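PDB 5DL8: benzoate transport porin BenP from Acinetobacter baumannii AB307-0294, which probably acts as an outer-membrane porin of the OprD family, a beta-barrel channel for the uptake of small molecules such as benzoate. Local coordinates for residues A[83-88]-A[145-150]. Sequence-based numbering, arbitrary orientation.
Sequences QYAVRL and SRQLLT
Gln147 meets Ala85 through the aliphatic part of its chain: Gln147 CG lies 3.9 Å from Ala85 CB. Its CG is anti to the backbone N (chi1 -180°), which carries this methylene up to Ala85, and the bend at chi2 sends the amide on to Ser51, where NE2 finds a hydroxyl partner. A glutamine serves both needs, and the small alanine lets the loop come close.

Leu148 follows, with its side chain directed at the strand. Its branched end spreads over Gln83 and Ala85: Leu148 CD2 is 3.8 Å from Gln83 CB, and CG faces the Ala85 methyl. Leu148 CD1 rests against the Gln83 carbonyl, 3.7 Å from Gln83 O. Leucine fits here because its two methyls fill the ground between alternate inward-facing residues of an extended strand.

At Leu149 the contact turns polar. Leu149 N donates to Gln83 OE1 over 2.9 Å. The bond is nearly straight at 162°, and the donor sits slightly off the carbonyl plane. Gln83, extended beyond CG, is long enough to bring this oxygen up to the loop and take up the peptide N-H. Leu149 CB lies 3.5 Å from Gln83 OE1, and the two side chains cross at about a right angle.

The segment 145-150 belongs to the loop between strands 132-133 and 151-153, folded against the inner side of the barrel wall, consistent with the OprD porin fold, in which inward loops narrow the channel. Strand 72-87 is flanked there by strands 47-65 and 107-123; Tyr112 OH of the latter bonds Leu148 N, and Lys31 of strand 25-39 reaches the carbonyl of Gln147.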
loop_
_atom_site.group_PDB
_atom_site.type_symbol
_atom_site.label_atom_id
_atom_site.label_comp_id
_atom_site.label_asym_id
_atom_site.label_seq_id
_atom_site.Cartn_x
_atom_site.Cartn_y
_atom_site.Cartn_z
ATOM N N GLN A 83 -1.866 1.637 -18.132
ATOM C CA GLN A 83 -1.239 2.804 -17.480
ATOM C C GLN A 83 0.063 3.096 -18.181
ATOM O O GLN A 83 0.837 2.191 -18.490
ATOM C CB GLN A 83 -0.934 2.526 -16.002
ATOM C CG GLN A 83 -2.018 1.891 -15.096
ATOM C CD GLN A 83 -1.452 1.519 -13.726
ATOM O OE1 GLN A 83 -1.055 2.365 -12.888
ATOM N NE2 GLN A 83 -1.304 0.200 -13.528
ATOM N N TYR A 84 0.301 4.369 -18.459
ATOM C CA TYR A 84 1.429 4.802 -19.269
ATOM C C TYR A 84 1.980 6.071 -18.721
ATOM O O TYR A 84 1.210 7.019 -18.528
ATOM C CB TYR A 84 0.977 5.051 -20.676
ATOM C CG TYR A 84 2.079 5.521 -21.553
ATOM C CD1 TYR A 84 3.192 4.671 -21.822
ATOM C CD2 TYR A 84 2.049 6.804 -22.153
ATOM C CE1 TYR A 84 4.222 5.075 -22.657
ATOM C CE2 TYR A 84 3.081 7.200 -23.011
ATOM C CZ TYR A 84 4.147 6.320 -23.264
ATOM O OH TYR A 84 5.222 6.737 -23.981
ATOM N N ALA A 85 3.305 6.100 -18.475
ATOM C CA ALA A 85 3.997 7.288 -18.004
ATOM C C ALA A 85 5.241 7.601 -18.897
ATOM O O ALA A 85 5.946 6.704 -19.337
ATOM C CB ALA A 85 4.475 7.103 -16.610
ATOM N N VAL A 86 5.478 8.902 -19.125
ATOM C CA VAL A 86 6.692 9.420 -19.743
ATOM C C VAL A 86 7.555 10.186 -18.768
ATOM O O VAL A 86 7.035 11.060 -18.043
ATOM C CB VAL A 86 6.306 10.394 -20.863
ATOM C CG1 VAL A 86 7.530 11.027 -21.549
ATOM C CG2 VAL A 86 5.606 9.585 -21.925
ATOM N N ARG A 87 8.863 9.855 -18.725
ATOM C CA ARG A 87 9.799 10.675 -17.975
ATOM C C ARG A 87 10.022 12.066 -18.626
ATOM O O ARG A 87 10.328 12.177 -19.789
ATOM C CB ARG A 87 11.162 10.017 -17.834
ATOM C CG ARG A 87 12.087 10.841 -16.948
ATOM C CD ARG A 87 13.270 10.035 -16.352
ATOM N NE ARG A 87 13.943 9.229 -17.282
ATOM C CZ ARG A 87 14.795 9.702 -18.254
ATOM N NH1 ARG A 87 15.094 10.999 -18.401
ATOM N NH2 ARG A 87 15.378 8.854 -19.102
ATOM N N LEU A 88 9.952 13.122 -17.851
ATOM C CA LEU A 88 10.232 14.466 -18.359
ATOM C C LEU A 88 11.530 15.079 -17.920
ATOM O O LEU A 88 12.035 15.999 -18.606
ATOM C CB LEU A 88 9.099 15.448 -17.893
ATOM C CG LEU A 88 7.634 15.121 -18.228
ATOM C CD1 LEU A 88 6.640 15.968 -17.371
ATOM C CD2 LEU A 88 7.387 15.353 -19.711
ATOM N N SER A 145 1.659 5.377 -4.183
ATOM C CA SER A 145 2.497 6.432 -3.507
ATOM C C SER A 145 3.437 7.235 -4.537
ATOM O O SER A 145 4.043 8.388 -4.250
ATOM C CB SER A 145 3.361 5.743 -2.393
ATOM O OG SER A 145 4.324 4.831 -2.982
ATOM N N ARG A 146 3.557 6.677 -5.738
ATOM C CA ARG A 146 4.572 7.252 -6.646
ATOM C C ARG A 146 3.934 7.647 -8.005
ATOM O O ARG A 146 3.113 8.564 -8.006
ATOM C CB ARG A 146 5.752 6.276 -6.766
ATOM C CG ARG A 146 6.527 5.948 -5.488
ATOM C CD ARG A 146 6.993 7.173 -4.800
ATOM N NE ARG A 146 8.104 6.911 -3.882
ATOM C CZ ARG A 146 8.036 6.285 -2.674
ATOM N NH1 ARG A 146 6.893 5.768 -2.168
ATOM N NH2 ARG A 146 9.173 6.121 -2.004
ATOM N N GLN A 147 4.233 6.914 -9.089
ATOM C CA GLN A 147 3.661 7.199 -10.358
ATOM C C GLN A 147 2.664 6.123 -10.753
ATOM O O GLN A 147 1.500 6.169 -10.275
ATOM C CB GLN A 147 4.768 7.468 -11.400
ATOM C CG GLN A 147 4.331 7.799 -12.803
ATOM C CD GLN A 147 3.194 8.804 -12.882
ATOM O OE1 GLN A 147 2.033 8.446 -12.668
ATOM N NE2 GLN A 147 3.501 10.051 -13.266
ATOM N N LEU A 148 3.046 5.134 -11.540
ATOM C CA LEU A 148 2.053 4.023 -11.858
ATOM C C LEU A 148 1.821 3.093 -10.593
ATOM O O LEU A 148 2.593 3.185 -9.600
ATOM C CB LEU A 148 2.426 3.291 -13.134
ATOM C CG LEU A 148 2.683 4.189 -14.379
ATOM C CD1 LEU A 148 2.876 3.339 -15.636
ATOM C CD2 LEU A 148 1.472 5.137 -14.522
ATOM N N LEU A 149 0.762 2.294 -10.625
ATOM C CA LEU A 149 0.239 1.519 -9.456
ATOM C C LEU A 149 0.567 0.004 -9.582
ATOM O O LEU A 149 0.529 -0.649 -10.666
ATOM C CB LEU A 149 -1.249 1.620 -9.441
ATOM C CG LEU A 149 -1.994 2.811 -8.829
ATOM C CD1 LEU A 149 -1.322 4.121 -8.996
ATOM C CD2 LEU A 149 -3.454 2.899 -9.253
ATOM N N THR A 150 0.977 -0.551 -8.465
ATOM C CA THR A 150 1.233 -2.004 -8.306
ATOM C C THR A 150 -0.073 -2.780 -8.511
ATOM O O THR A 150 -1.142 -2.369 -8.064
ATOM C CB THR A 150 1.844 -2.246 -6.906
ATOM O OG1 THR A 150 2.956 -1.362 -6.798
ATOM C CG2 THR A 150 2.323 -3.738 -6.601
#